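Local coordinates for response regulator protein (Burkholderia pseudomallei, PDB 3RQI) that probably acts as a two-component response regulator, its aspartate-phosphorylated receiver domain joined to a Fis-type DNA-binding domain that would control transcription, at residues A[8-13]-A[30-35]; A[81-86]-A[116-121]; A[50-55]-A[75-80]; A[65-70]-A[98-103]. All coordinates share one frame; numbering follows the deposited sequence.

Interaction 1 of 4, residues A[8-13]-A[30-35]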
loop_
_atom_site.group_PDB
_atom_site.type_symbol
_atom_site.label_atom_id
_atom_site.label_comp_id
_atom_site.label_asym_id
_atom_site.label_seq_id
_atom_site.Cartn_x
_atom_site.Cartn_y
_atom_site.Cartn_z
ATOM N N LYS A 8 -21.529 -15.005 11.852
ATOM C CA LYS A 8 -21.288 -13.641 11.397
ATOM C C LYS A 8 -20.880 -12.705 12.517
ATOM O O LYS A 8 -21.417 -11.599 12.639
ATOM C CB LYS A 8 -22.526 -13.103 10.684
ATOM C CG LYS A 8 -22.743 -13.720 9.299
ATOM C CD LYS A 8 -24.150 -13.426 8.738
ATOM C CE LYS A 8 -24.263 -12.028 8.134
ATOM N NZ LYS A 8 -25.560 -11.811 7.423
ATOM N N ASN A 9 -19.946 -13.158 13.345
ATOM C CA ASN A 9 -19.418 -12.333 14.427
ATOM C C ASN A 9 -18.324 -11.397 13.905
ATOM O O ASN A 9 -17.387 -11.843 13.272
ATOM C CB ASN A 9 -18.890 -13.235 15.550
ATOM C CG ASN A 9 -20.000 -14.083 16.172
ATOM O OD1 ASN A 9 -20.966 -13.557 16.722
ATOM N ND2 ASN A 9 -19.860 -15.394 16.081
ATOM N N PHE A 10 -18.465 -10.104 14.203
ATOM C CA PHE A 10 -17.609 -9.054 13.686
ATOM C C PHE A 10 -17.016 -8.257 14.855
ATOM O O PHE A 10 -17.767 -7.799 15.737
ATOM C CB PHE A 10 -18.513 -8.140 12.818
ATOM C CG PHE A 10 -17.783 -7.377 11.754
ATOM C CD1 PHE A 10 -18.087 -7.564 10.408
ATOM C CD2 PHE A 10 -16.824 -6.420 12.105
ATOM C CE1 PHE A 10 -17.395 -6.845 9.409
ATOM C CE2 PHE A 10 -16.156 -5.688 11.130
ATOM C CZ PHE A 10 -16.433 -5.896 9.778
ATOM N N LEU A 11 -15.699 -8.057 14.854
ATOM C CA LEU A 11 -15.017 -7.190 15.868
ATOM C C LEU A 11 -14.548 -5.903 15.195
ATOM O O LEU A 11 -13.752 -5.950 14.275
ATOM C CB LEU A 11 -13.814 -7.915 16.435
ATOM C CG LEU A 11 -12.956 -7.140 17.496
ATOM C CD1 LEU A 11 -13.747 -6.649 18.700
ATOM C CD2 LEU A 11 -11.725 -7.957 17.966
ATOM N N VAL A 12 -15.061 -4.791 15.681
ATOM C CA VAL A 12 -14.663 -3.463 15.199
ATOM C C VAL A 12 -13.676 -2.859 16.204
ATOM O O VAL A 12 -14.069 -2.578 17.323
ATOM C CB VAL A 12 -15.912 -2.561 15.003
ATOM C CG1 VAL A 12 -15.457 -1.106 14.773
ATOM C CG2 VAL A 12 -16.810 -3.083 13.815
ATOM N N ILE A 13 -12.441 -2.627 15.776
ATOM C CA ILE A 13 -11.416 -2.032 16.673
ATOM C C ILE A 13 -11.115 -0.618 16.173
ATOM O O ILE A 13 -10.460 -0.432 15.137
ATOM C CB ILE A 13 -10.122 -2.854 16.647
ATOM C CG1 ILE A 13 -10.417 -4.305 17.096
ATOM C CG2 ILE A 13 -9.056 -2.177 17.566
ATOM C CD1 ILE A 13 -9.303 -5.284 16.674
ATOM N N ARG A 30 -27.334 -5.743 8.637
ATOM C CA ARG A 30 -27.030 -6.781 7.653
ATOM C C ARG A 30 -26.880 -8.153 8.300
ATOM O O ARG A 30 -26.453 -9.126 7.667
ATOM C CB ARG A 30 -25.779 -6.400 6.865
ATOM C CG ARG A 30 -26.056 -5.317 5.853
ATOM C CD ARG A 30 -24.830 -4.509 5.487
ATOM N NE ARG A 30 -25.166 -3.452 4.527
ATOM C CZ ARG A 30 -25.619 -2.235 4.838
ATOM N NH1 ARG A 30 -25.793 -1.846 6.103
ATOM N NH2 ARG A 30 -25.899 -1.384 3.858
ATOM N N GLY A 31 -27.222 -8.235 9.578
ATOM C CA GLY A 31 -27.230 -9.527 10.257
ATOM C C GLY A 31 -25.957 -9.948 10.957
ATOM O O GLY A 31 -25.843 -11.102 11.374
ATOM N N TYR A 32 -24.988 -9.032 11.100
ATOM C CA TYR A 32 -23.778 -9.365 11.835
ATOM C C TYR A 32 -23.979 -9.081 13.309
ATOM O O TYR A 32 -24.768 -8.215 13.671
ATOM C CB TYR A 32 -22.541 -8.587 11.299
ATOM C CG TYR A 32 -22.194 -9.015 9.899
ATOM C CD1 TYR A 32 -21.217 -9.973 9.670
ATOM C CD2 TYR A 32 -22.889 -8.500 8.802
ATOM C CE1 TYR A 32 -20.930 -10.407 8.360
ATOM C CE2 TYR A 32 -22.621 -8.926 7.498
ATOM C CZ TYR A 32 -21.624 -9.875 7.290
ATOM O OH TYR A 32 -21.356 -10.315 6.009
ATOM N N ALA A 33 -23.310 -9.854 14.151
ATOM C CA ALA A 33 -23.331 -9.623 15.583
ATOM C C ALA A 33 -21.998 -8.923 15.845
ATOM O O ALA A 33 -20.959 -9.528 15.611
ATOM C CB ALA A 33 -23.368 -10.947 16.315
ATOM N N VAL A 34 -22.028 -7.683 16.338
ATOM C CA VAL A 34 -20.810 -6.835 16.398
ATOM C C VAL A 34 -20.382 -6.517 17.826
ATOM O O VAL A 34 -21.230 -6.172 18.689
ATOM C CB VAL A 34 -21.054 -5.478 15.652
ATOM C CG1 VAL A 34 -19.792 -4.618 15.563
ATOM C CG2 VAL A 34 -21.613 -5.730 14.225
ATOM N N ARG A 35 -19.088 -6.673 18.085
ATOM C CA ARG A 35 -18.452 -6.165 19.318
ATOM C C ARG A 35 -17.493 -5.061 18.923
ATOM O O ARG A 35 -16.937 -5.080 17.814
ATOM C CB ARG A 35 -17.695 -7.283 20.047
ATOM C CG ARG A 35 -18.596 -8.441 20.475
ATOM C CD ARG A 35 -19.627 -7.959 21.502
ATOM N NE ARG A 35 -18.969 -7.751 22.787
ATOM C CZ ARG A 35 -19.054 -8.597 23.819
ATOM N NH1 ARG A 35 -19.820 -9.676 23.739
ATOM N NH2 ARG A 35 -18.407 -8.342 24.953
#
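Lys8 lies across the ring of Tyr32 and ties strand 9-13 to the end of the helix that precedes strand 33-37. Followed outward, its CB rests 3.5 Å from CD1 of Tyr32 and CG runs past CE1. CD then skirts the carbonyl oxygen of Gly31. A bend at the third torsion (chi3 80°) turns the chain inward, so that CE sits over the middle of the ring, 3.5 Å from the Tyr32 centroid, in a CH-pi contact. NZ remains over the same face as a cation-pi partner and donates to Arg30 O at 2.8 Å, in the carbonyl plane. Gly31 suits this place because it carries the positive phi of the Schellman motif that ends helix 17-29.

Phe10 points its edge at a face of Tyr32 in an offset edge-to-face pair with planes at 89° and centroids 6.0 Å apart. Leu116 of helix 112-118 packs on both rings. Farther along, the beta-branched Val12 and Val34 touch through CG2 of Val12 and CG1 of Val34, 3.8 Å apart, a compact pair beneath helix 17-29.

The backbones run parallel, with Phe10 giving its N-H to Ala33 O and receiving that of Arg35 on its own O; Lys8 O and Val12 N extend the ladder. This is the first beta-alpha-beta unit of the CheY-like receiver fold. Backbone bonds thus fix the register, while the lysine, held by a pi face and bonded to a carbonyl at a helix C-terminus, where its positive charge is probably welcome, closes the partly exposed end.

Interaction 2 of 4, residues A[81-86]-A[116-121]. With SO4 (sulfate ion), chain D.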
loop_
_atom_site.group_PDB
_atom_site.type_symbol
_atom_site.label_atom_id
_atom_site.label_comp_id
_atom_site.label_asym_id
_atom_site.label_seq_id
_atom_site.Cartn_x
_atom_site.Cartn_y
_atom_site.Cartn_z
ATOM N N ARG A 81 -11.118 -13.143 8.856
ATOM C CA ARG A 81 -10.669 -12.195 7.807
ATOM C C ARG A 81 -10.420 -10.868 8.498
ATOM O O ARG A 81 -11.240 -10.417 9.272
ATOM C CB ARG A 81 -11.745 -12.028 6.728
ATOM C CG ARG A 81 -12.334 -13.296 6.126
ATOM C CD ARG A 81 -11.512 -13.970 5.068
ATOM N NE ARG A 81 -10.976 -13.078 4.019
ATOM C CZ ARG A 81 -9.966 -13.421 3.227
ATOM N NH1 ARG A 81 -9.386 -14.619 3.349
ATOM N NH2 ARG A 81 -9.506 -12.571 2.320
ATOM N N ILE A 82 -9.264 -10.253 8.253
ATOM C CA ILE A 82 -8.864 -9.072 8.987
ATOM C C ILE A 82 -8.592 -7.943 7.995
ATOM O O ILE A 82 -7.806 -8.093 7.047
ATOM C CB ILE A 82 -7.592 -9.382 9.852
ATOM C CG1 ILE A 82 -7.949 -10.410 10.965
ATOM C CG2 ILE A 82 -7.052 -8.102 10.461
ATOM C CD1 ILE A 82 -6.742 -10.852 11.775
ATOM N N LEU A 83 -9.247 -6.795 8.200
ATOM C CA LEU A 83 -9.147 -5.664 7.266
ATOM C C LEU A 83 -8.649 -4.454 8.065
ATOM O O LEU A 83 -9.237 -4.091 9.102
ATOM C CB LEU A 83 -10.555 -5.348 6.707
ATOM C CG LEU A 83 -10.722 -4.014 5.974
ATOM C CD1 LEU A 83 -9.985 -4.034 4.577
ATOM C CD2 LEU A 83 -12.232 -3.679 5.807
ATOM N N VAL A 84 -7.592 -3.822 7.598
ATOM C CA VAL A 84 -7.205 -2.488 8.139
ATOM C C VAL A 84 -8.123 -1.460 7.524
ATOM O O VAL A 84 -8.358 -1.437 6.291
ATOM C CB VAL A 84 -5.728 -2.103 7.833
ATOM C CG1 VAL A 84 -5.457 -0.596 8.195
ATOM C CG2 VAL A 84 -4.761 -3.036 8.595
ATOM N N LEU A 85 -8.719 -0.645 8.379
ATOM C CA LEU A 85 -9.646 0.403 7.894
ATOM C C LEU A 85 -9.192 1.726 8.537
ATOM O O LEU A 85 -9.288 1.896 9.768
ATOM C CB LEU A 85 -11.098 0.049 8.286
ATOM C CG LEU A 85 -12.159 1.121 7.932
ATOM C CD1 LEU A 85 -12.175 1.371 6.427
ATOM C CD2 LEU A 85 -13.515 0.652 8.417
ATOM N N THR A 86 -8.627 2.642 7.725
ATOM C CA THR A 86 -7.843 3.772 8.313
ATOM C C THR A 86 -8.017 5.119 7.636
ATOM O O THR A 86 -8.083 5.201 6.404
ATOM C CB THR A 86 -6.315 3.441 8.398
ATOM O OG1 THR A 86 -5.580 4.513 8.966
ATOM C CG2 THR A 86 -5.736 3.117 7.058
ATOM N N LEU A 116 -17.472 -4.904 3.642
ATOM C CA LEU A 116 -17.756 -6.331 3.440
ATOM C C LEU A 116 -17.077 -6.896 2.182
ATOM O O LEU A 116 -16.508 -8.000 2.230
ATOM C CB LEU A 116 -19.275 -6.606 3.452
ATOM C CG LEU A 116 -19.936 -6.400 4.831
ATOM C CD1 LEU A 116 -21.488 -6.398 4.753
ATOM C CD2 LEU A 116 -19.457 -7.414 5.892
ATOM N N ALA A 117 -17.138 -6.151 1.066
ATOM C CA ALA A 117 -16.482 -6.578 -0.187
ATOM C C ALA A 117 -14.984 -6.828 0.020
ATOM O O ALA A 117 -14.422 -7.852 -0.436
ATOM C CB ALA A 117 -16.716 -5.513 -1.318
ATOM N N ALA A 118 -14.358 -5.905 0.743
ATOM C CA ALA A 118 -12.897 -5.915 0.986
ATOM C C ALA A 118 -12.478 -7.086 1.875
ATOM O O ALA A 118 -11.324 -7.541 1.852
ATOM C CB ALA A 118 -12.475 -4.625 1.582
ATOM N N LEU A 119 -13.433 -7.602 2.638
ATOM C CA LEU A 119 -13.179 -8.778 3.479
ATOM C C LEU A 119 -13.264 -10.135 2.813
ATOM O O LEU A 119 -12.937 -11.151 3.437
ATOM C CB LEU A 119 -14.132 -8.753 4.677
ATOM C CG LEU A 119 -13.713 -7.765 5.750
ATOM C CD1 LEU A 119 -14.932 -7.341 6.618
ATOM C CD2 LEU A 119 -12.581 -8.348 6.650
ATOM N N GLN A 120 -13.768 -10.203 1.564
ATOM C CA GLN A 120 -13.987 -11.472 0.903
ATOM C C GLN A 120 -12.706 -12.047 0.328
ATOM O O GLN A 120 -11.787 -11.305 -0.008
ATOM C CB GLN A 120 -14.978 -11.291 -0.260
ATOM C CG GLN A 120 -16.276 -10.640 0.193
ATOM C CD GLN A 120 -16.984 -11.478 1.230
ATOM O OE1 GLN A 120 -17.295 -12.641 0.968
ATOM N NE2 GLN A 120 -17.246 -10.901 2.409
ATOM N N THR A 121 -12.692 -13.374 0.173
ATOM C CA THR A 121 -11.561 -14.059 -0.472
ATOM C C THR A 121 -11.276 -13.434 -1.839
ATOM O O THR A 121 -12.200 -13.108 -2.583
ATOM C CB THR A 121 -11.829 -15.567 -0.659
ATOM O OG1 THR A 121 -12.965 -15.753 -1.507
ATOM C CG2 THR A 121 -12.103 -16.213 0.689
HETATM S S SO4 D . -6.921 -14.017 -0.010
HETATM O O1 SO4 D . -7.884 -12.982 -0.286
HETATM O O2 SO4 D . -7.212 -15.176 -0.866
HETATM O O3 SO4 D . -5.580 -13.486 -0.286
HETATM O O4 SO4 D . -6.977 -14.446 1.396
HETATM O O HOH W 1 -10.184 -9.966 1.605
#
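Arg81 opens strand 81-86 by folding back over the chain that leaves helix 112-118. Bends at its second and third torsions (chi2 -80°, chi3 -47°) curl the side chain around the carbonyl of Leu119, so that CB, CG and CD all pass close to that oxygen and NE donates to Leu119 O at 2.8 Å. The acceptor lies somewhat out of the guanidinium plane. Thr121 CA sits over one face of that plane, offset toward its rim. At the edge, NH1 gives a hydrogen bond to sulfate O4 and NH2 one to sulfate O1, each 3.1 Å long. NH2 also donates to a water at 2.8 Å, and this water in turn donates hydrogen bonds to Ala118 O and Gln120 O. The sulfate, probably from the crystallisation liquor, is held as well by Asn122 N and by Lys99 NZ of the second subunit.

Ile82 turns its side chain from the helix, while its N-H is taken by Asp103. Leu83 turns back: its CB meets Leu119 CD2 at 3.6 Å and its CD1 meets Ala118 CB at 3.9 Å. The small alanine lets the helix approach, and Leu119 CD2 lies against the base of Leu83 at the sheet surface. At the far end of the strand, Thr86 OG1 bonds the phosphoryl group of phosphorylated Asp58, as the switch threonine or serine does in active receiver domains.

One strand therefore joins two chemistries. Leucine packing anchors the last receiver helix on the sheet, and a single arginine bonds Leu119 O directly and two more carbonyls through water, while NH1 and NH2 also donate to an anion shared between subunits.

Interaction 3 of 4, residues A[50-55]-A[75-80]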
loop_
_atom_site.group_PDB
_atom_site.type_symbol
_atom_site.label_atom_id
_atom_site.label_comp_id
_atom_site.label_asym_id
_atom_site.label_seq_id
_atom_site.Cartn_x
_atom_site.Cartn_y
_atom_site.Cartn_z
ATOM N N GLU A 50 -13.827 -14.592 22.444
ATOM C CA GLU A 50 -14.884 -14.996 21.538
ATOM C C GLU A 50 -14.260 -15.150 20.133
ATOM O O GLU A 50 -13.252 -14.518 19.823
ATOM C CB GLU A 50 -15.972 -13.888 21.586
ATOM C CG GLU A 50 -16.715 -13.569 20.306
ATOM C CD GLU A 50 -17.854 -12.557 20.540
ATOM O OE1 GLU A 50 -17.906 -11.941 21.637
ATOM O OE2 GLU A 50 -18.673 -12.374 19.608
ATOM N N LYS A 51 -14.852 -16.018 19.317
ATOM C CA LYS A 51 -14.424 -16.224 17.924
ATOM C C LYS A 51 -15.113 -15.228 17.017
ATOM O O LYS A 51 -16.356 -15.100 17.052
ATOM C CB LYS A 51 -14.813 -17.623 17.442
ATOM C CG LYS A 51 -14.391 -17.907 15.987
ATOM C CD LYS A 51 -14.721 -19.344 15.579
ATOM C CE LYS A 51 -14.729 -19.512 14.058
ATOM N NZ LYS A 51 -15.434 -20.776 13.677
ATOM N N PHE A 52 -14.305 -14.556 16.187
ATOM C CA PHE A 52 -14.804 -13.599 15.187
ATOM C C PHE A 52 -14.531 -14.091 13.789
ATOM O O PHE A 52 -13.468 -14.668 13.518
ATOM C CB PHE A 52 -14.155 -12.220 15.425
ATOM C CG PHE A 52 -14.581 -11.607 16.736
ATOM C CD1 PHE A 52 -13.745 -11.678 17.851
ATOM C CD2 PHE A 52 -15.822 -10.979 16.867
ATOM C CE1 PHE A 52 -14.150 -11.129 19.070
ATOM C CE2 PHE A 52 -16.220 -10.435 18.042
ATOM C CZ PHE A 52 -15.398 -10.504 19.161
ATOM N N GLU A 53 -15.487 -13.900 12.886
ATOM C CA GLU A 53 -15.258 -14.228 11.502
ATOM C C GLU A 53 -14.629 -13.062 10.747
ATOM O O GLU A 53 -13.900 -13.279 9.767
ATOM C CB GLU A 53 -16.596 -14.635 10.852
ATOM C CG GLU A 53 -17.022 -16.090 11.194
ATOM C CD GLU A 53 -17.460 -16.264 12.636
ATOM O OE1 GLU A 53 -18.261 -15.447 13.117
ATOM O OE2 GLU A 53 -17.026 -17.252 13.285
ATOM N N PHE A 54 -14.924 -11.834 11.203
ATOM C CA PHE A 54 -14.404 -10.617 10.574
ATOM C C PHE A 54 -13.898 -9.662 11.630
ATOM O O PHE A 54 -14.482 -9.601 12.713
ATOM C CB PHE A 54 -15.530 -9.934 9.807
ATOM C CG PHE A 54 -16.215 -10.858 8.808
ATOM C CD1 PHE A 54 -15.672 -11.047 7.561
ATOM C CD2 PHE A 54 -17.373 -11.570 9.167
ATOM C CE1 PHE A 54 -16.316 -11.934 6.611
ATOM C CE2 PHE A 54 -17.994 -12.454 8.262
ATOM C CZ PHE A 54 -17.472 -12.618 6.998
ATOM N N ILE A 55 -12.816 -8.943 11.310
ATOM C CA ILE A 55 -12.253 -7.958 12.226
ATOM C C ILE A 55 -11.795 -6.753 11.420
ATOM O O ILE A 55 -11.115 -6.936 10.396
ATOM C CB ILE A 55 -11.034 -8.545 13.057
ATOM C CG1 ILE A 55 -11.441 -9.859 13.786
ATOM C CG2 ILE A 55 -10.377 -7.479 13.969
ATOM C CD1 ILE A 55 -10.219 -10.611 14.470
ATOM N N ASP A 75 -2.934 -14.604 15.587
ATOM C CA ASP A 75 -2.591 -15.779 16.449
ATOM C C ASP A 75 -3.817 -16.213 17.222
ATOM O O ASP A 75 -4.043 -17.406 17.424
ATOM C CB ASP A 75 -1.494 -15.411 17.443
ATOM C CG ASP A 75 -0.136 -15.277 16.794
ATOM O OD1 ASP A 75 -0.016 -15.517 15.587
ATOM O OD2 ASP A 75 0.831 -14.930 17.508
ATOM N N LEU A 76 -4.584 -15.244 17.687
ATOM C CA LEU A 76 -5.826 -15.553 18.434
ATOM C C LEU A 76 -6.969 -15.964 17.540
ATOM O O LEU A 76 -7.867 -16.710 17.972
ATOM C CB LEU A 76 -6.283 -14.343 19.255
ATOM C CG LEU A 76 -5.358 -13.983 20.423
ATOM C CD1 LEU A 76 -5.663 -12.547 20.907
ATOM C CD2 LEU A 76 -5.485 -14.986 21.588
ATOM N N GLN A 77 -6.956 -15.469 16.303
ATOM C CA GLN A 77 -8.124 -15.597 15.421
ATOM C C GLN A 77 -7.663 -16.089 14.059
ATOM O O GLN A 77 -7.798 -15.383 13.042
ATOM C CB GLN A 77 -8.857 -14.230 15.265
ATOM C CG GLN A 77 -9.349 -13.604 16.569
ATOM C CD GLN A 77 -10.642 -14.231 17.076
ATOM O OE1 GLN A 77 -11.467 -14.715 16.286
ATOM N NE2 GLN A 77 -10.829 -14.229 18.400
ATOM N N PRO A 78 -7.129 -17.319 14.009
ATOM C CA PRO A 78 -6.502 -17.765 12.757
ATOM C C PRO A 78 -7.490 -17.890 11.598
ATOM O O PRO A 78 -7.069 -17.780 10.429
ATOM C CB PRO A 78 -5.929 -19.145 13.130
ATOM C CG PRO A 78 -6.697 -19.577 14.357
ATOM C CD PRO A 78 -7.003 -18.316 15.089
ATOM N N ASP A 79 -8.766 -18.136 11.912
ATOM C CA ASP A 79 -9.810 -18.250 10.890
ATOM C C ASP A 79 -10.394 -16.887 10.408
ATOM O O ASP A 79 -10.976 -16.821 9.331
ATOM C CB ASP A 79 -10.951 -19.207 11.318
ATOM C CG ASP A 79 -10.509 -20.684 11.451
ATOM O OD1 ASP A 79 -9.664 -21.157 10.656
ATOM O OD2 ASP A 79 -11.040 -21.383 12.349
ATOM N N ALA A 80 -10.207 -15.822 11.176
ATOM C CA ALA A 80 -10.816 -14.500 10.861
ATOM C C ALA A 80 -10.249 -13.842 9.602
ATOM O O ALA A 80 -9.057 -13.986 9.309
ATOM C CB ALA A 80 -10.609 -13.551 12.050
HETATM O O HOH W 2 -13.847 -15.639 8.297
#
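Glu53 and Ala80 bring their backbones close, with CA atoms 4.5 Å apart, where the chain entering strand 54-56 passes the turn that follows helix 67-76. Gln77 is the first residue to leave that helix, and a type I beta turn from Gln77 to Ala80, closed by Ala80 N donating to Gln77 O, redirects the chain. A water donating to Glu53 O and Asp79 O bridges the two backbones.

The Gln77 side chain does what a neighbouring strand would do. Bent at its second torsion (chi2 -79°), it presents its amide to the extended backbone: OE1 accepts from Phe52 N at 2.8 Å in a nearly straight bond (171°), and NE2 donates to Glu50 O, also at 2.8 Å. A second bond from NE2 to Ala47 O helps fix the amide's rotation. Glutamine, with one donor end and one acceptor end, suits this buried place. Ile55 CD1 touches both Gln77 CG and Ala80 CB, each at 3.8 Å, and the small alanine methyl also fits against Phe52 O.

The contact thus pins the turn after helix 67-76 to the chain leading into strand 54-56, which lies in the sheet between strand 9-13 and strand 81-86.

Interaction 4 of 4, residues A[65-70]-A[98-103]. With SO4 (sulfate ion), chain B.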
loop_
_atom_site.group_PDB
_atom_site.type_symbol
_atom_site.label_atom_id
_atom_site.label_comp_id
_atom_site.label_asym_id
_atom_site.label_seq_id
_atom_site.Cartn_x
_atom_site.Cartn_y
_atom_site.Cartn_z
ATOM N N SER A 65 -0.903 1.458 18.892
ATOM C CA SER A 65 -0.620 1.139 17.495
ATOM C C SER A 65 -1.543 0.021 17.052
ATOM O O SER A 65 -1.389 -1.108 17.545
ATOM C CB SER A 65 0.798 0.582 17.373
ATOM O OG SER A 65 0.996 0.058 16.050
ATOM N N GLY A 66 -2.491 0.306 16.134
ATOM C CA GLY A 66 -3.313 -0.758 15.502
ATOM C C GLY A 66 -2.478 -1.749 14.697
ATOM O O GLY A 66 -2.757 -2.971 14.635
ATOM N N LEU A 67 -1.403 -1.257 14.109
ATOM C CA LEU A 67 -0.546 -2.129 13.323
ATOM C C LEU A 67 0.000 -3.248 14.202
ATOM O O LEU A 67 0.061 -4.419 13.786
ATOM C CB LEU A 67 0.600 -1.287 12.764
ATOM C CG LEU A 67 1.434 -1.821 11.620
ATOM C CD1 LEU A 67 0.544 -2.150 10.410
ATOM C CD2 LEU A 67 2.448 -0.732 11.249
ATOM N N SER A 68 0.389 -2.882 15.429
ATOM C CA SER A 68 0.971 -3.816 16.408
ATOM C C SER A 68 -0.012 -4.891 16.871
ATOM O O SER A 68 0.394 -5.908 17.467
ATOM C CB SER A 68 1.512 -3.026 17.609
ATOM O OG SER A 68 0.436 -2.599 18.461
ATOM N N LEU A 69 -1.303 -4.671 16.606
ATOM C CA LEU A 69 -2.344 -5.634 16.990
ATOM C C LEU A 69 -2.519 -6.744 15.968
ATOM O O LEU A 69 -3.061 -7.798 16.280
ATOM C CB LEU A 69 -3.723 -4.955 17.178
ATOM C CG LEU A 69 -4.022 -4.169 18.437
ATOM C CD1 LEU A 69 -5.437 -3.554 18.296
ATOM C CD2 LEU A 69 -3.950 -5.155 19.635
ATOM N N ILE A 70 -2.054 -6.530 14.741
ATOM C CA ILE A 70 -2.448 -7.457 13.673
ATOM C C ILE A 70 -1.888 -8.887 13.881
ATOM O O ILE A 70 -2.639 -9.872 13.789
ATOM C CB ILE A 70 -2.042 -6.903 12.320
ATOM C CG1 ILE A 70 -2.827 -5.614 12.052
ATOM C CG2 ILE A 70 -2.333 -7.966 11.233
ATOM C CD1 ILE A 70 -2.282 -4.769 10.871
ATOM N N VAL A 98 0.098 -6.078 5.788
ATOM C CA VAL A 98 -0.063 -7.364 5.098
ATOM C C VAL A 98 1.004 -8.323 5.591
ATOM O O VAL A 98 0.738 -9.515 5.817
ATOM C CB VAL A 98 -0.033 -7.192 3.548
ATOM C CG1 VAL A 98 -0.020 -8.583 2.854
ATOM C CG2 VAL A 98 -1.161 -6.296 3.100
ATOM N N LYS A 99 2.231 -7.834 5.819
ATOM C CA LYS A 99 3.261 -8.732 6.352
ATOM C C LYS A 99 2.864 -9.315 7.713
ATOM O O LYS A 99 3.175 -10.469 8.030
ATOM C CB LYS A 99 4.608 -7.994 6.498
ATOM C CG LYS A 99 5.295 -7.607 5.210
ATOM C CD LYS A 99 6.713 -7.148 5.544
ATOM C CE LYS A 99 7.452 -6.724 4.300
ATOM N NZ LYS A 99 8.873 -6.457 4.591
ATOM N N ASP A 100 2.162 -8.498 8.510
ATOM C CA ASP A 100 1.736 -8.833 9.872
ATOM C C ASP A 100 0.560 -9.820 9.879
ATOM O O ASP A 100 0.250 -10.421 10.933
ATOM C CB ASP A 100 1.320 -7.544 10.625
ATOM C CG ASP A 100 2.495 -6.631 10.960
ATOM O OD1 ASP A 100 3.658 -7.038 10.824
ATOM O OD2 ASP A 100 2.225 -5.467 11.333
ATOM N N GLY A 101 -0.074 -9.971 8.713
ATOM C CA GLY A 101 -1.169 -10.913 8.533
ATOM C C GLY A 101 -2.512 -10.374 8.092
ATOM O O GLY A 101 -3.450 -11.175 7.935
ATOM N N ALA A 102 -2.612 -9.060 7.897
ATOM C CA ALA A 102 -3.887 -8.505 7.425
ATOM C C ALA A 102 -4.239 -9.069 6.053
ATOM O O ALA A 102 -3.380 -9.215 5.167
ATOM C CB ALA A 102 -3.868 -7.004 7.371
ATOM N N ASP A 103 -5.522 -9.339 5.865
ATOM C CA ASP A 103 -5.995 -9.794 4.570
ATOM C C ASP A 103 -6.221 -8.673 3.546
ATOM O O ASP A 103 -6.165 -8.922 2.346
ATOM C CB ASP A 103 -7.280 -10.645 4.716
ATOM C CG ASP A 103 -7.063 -11.856 5.566
ATOM O OD1 ASP A 103 -6.361 -12.787 5.095
ATOM O OD2 ASP A 103 -7.547 -11.876 6.707
HETATM S S SO4 B . 11.578 -8.227 6.530
HETATM O O1 SO4 B . 12.053 -6.929 6.123
HETATM O O2 SO4 B . 12.183 -8.567 7.826
HETATM O O3 SO4 B . 10.115 -8.171 6.634
HETATM O O4 SO4 B . 11.942 -9.265 5.555
#
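Just before Asp100, which packs on Ile70, Lys99 NZ is gripped by three groups: sulfate O3 at 2.9 Å, and Ser124 OG and Asp103 O of the second subunit. Its extended chain leads away from helix 67-76, so helix 91-100 of this CheY-like receiver domain takes part both in the subunit interface and in packing on helix 67-76.

Here the two segments meet without a hydrogen bond. Asp100 CB lies 3.7 Å from Ile70 CG2, and the Asp100 side chain crosses that of Leu67 at about a right angle. Its OD2 comes 3.7 Å from Leu67 CG and 3.4 Å from Leu67 O, the latter a pair of acceptors that makes no bond, while OD1 is held by Gln96 NE2, a bond within its own helix that steadies the carboxylate. Leu67 meets Ala128 of the second subunit as well. Gly101 ends helix 91-100 in a Schellman motif, its N bonded to Val98 O at 3.0 Å; the positive phi makes glycine apt here. Ser65 OG accepts from Ser68 N, a capping bond where the chain enters helix 67-76.

The beta-branched Ile70 fills the angle made by the departing chain: its CG2, anti to the backbone N (CG1 at chi1 -65°), reaches Asp100 O at 3.6 Å and Ala102 N at 3.5 Å.

In the fold
All four contacts belong to one receiver domain and brace its central parallel sheet. Interaction 1 is the strand-to-strand one, a backbone ladder at the sheet's edge; interaction 3 attaches to the neighbouring strand 54-56 through a glutamine amide. Interaction 2 covers the next strand with the last receiver helix, and its Leu119 and Leu116 pack against Phe10 of interaction 1. Interaction 4 is the buried one, held by van der Waals contacts of Ile70 and Leu67 with Asp100 and Ala102, with no hydrogen bond between its segments, whereas the other three are partly exposed and add polar links. Interactions 3 and 4 use opposite ends of helix 67-76, and Asp103 links interactions 4 and 2. Sulfates join Arg81 and Lys99 across the subunits.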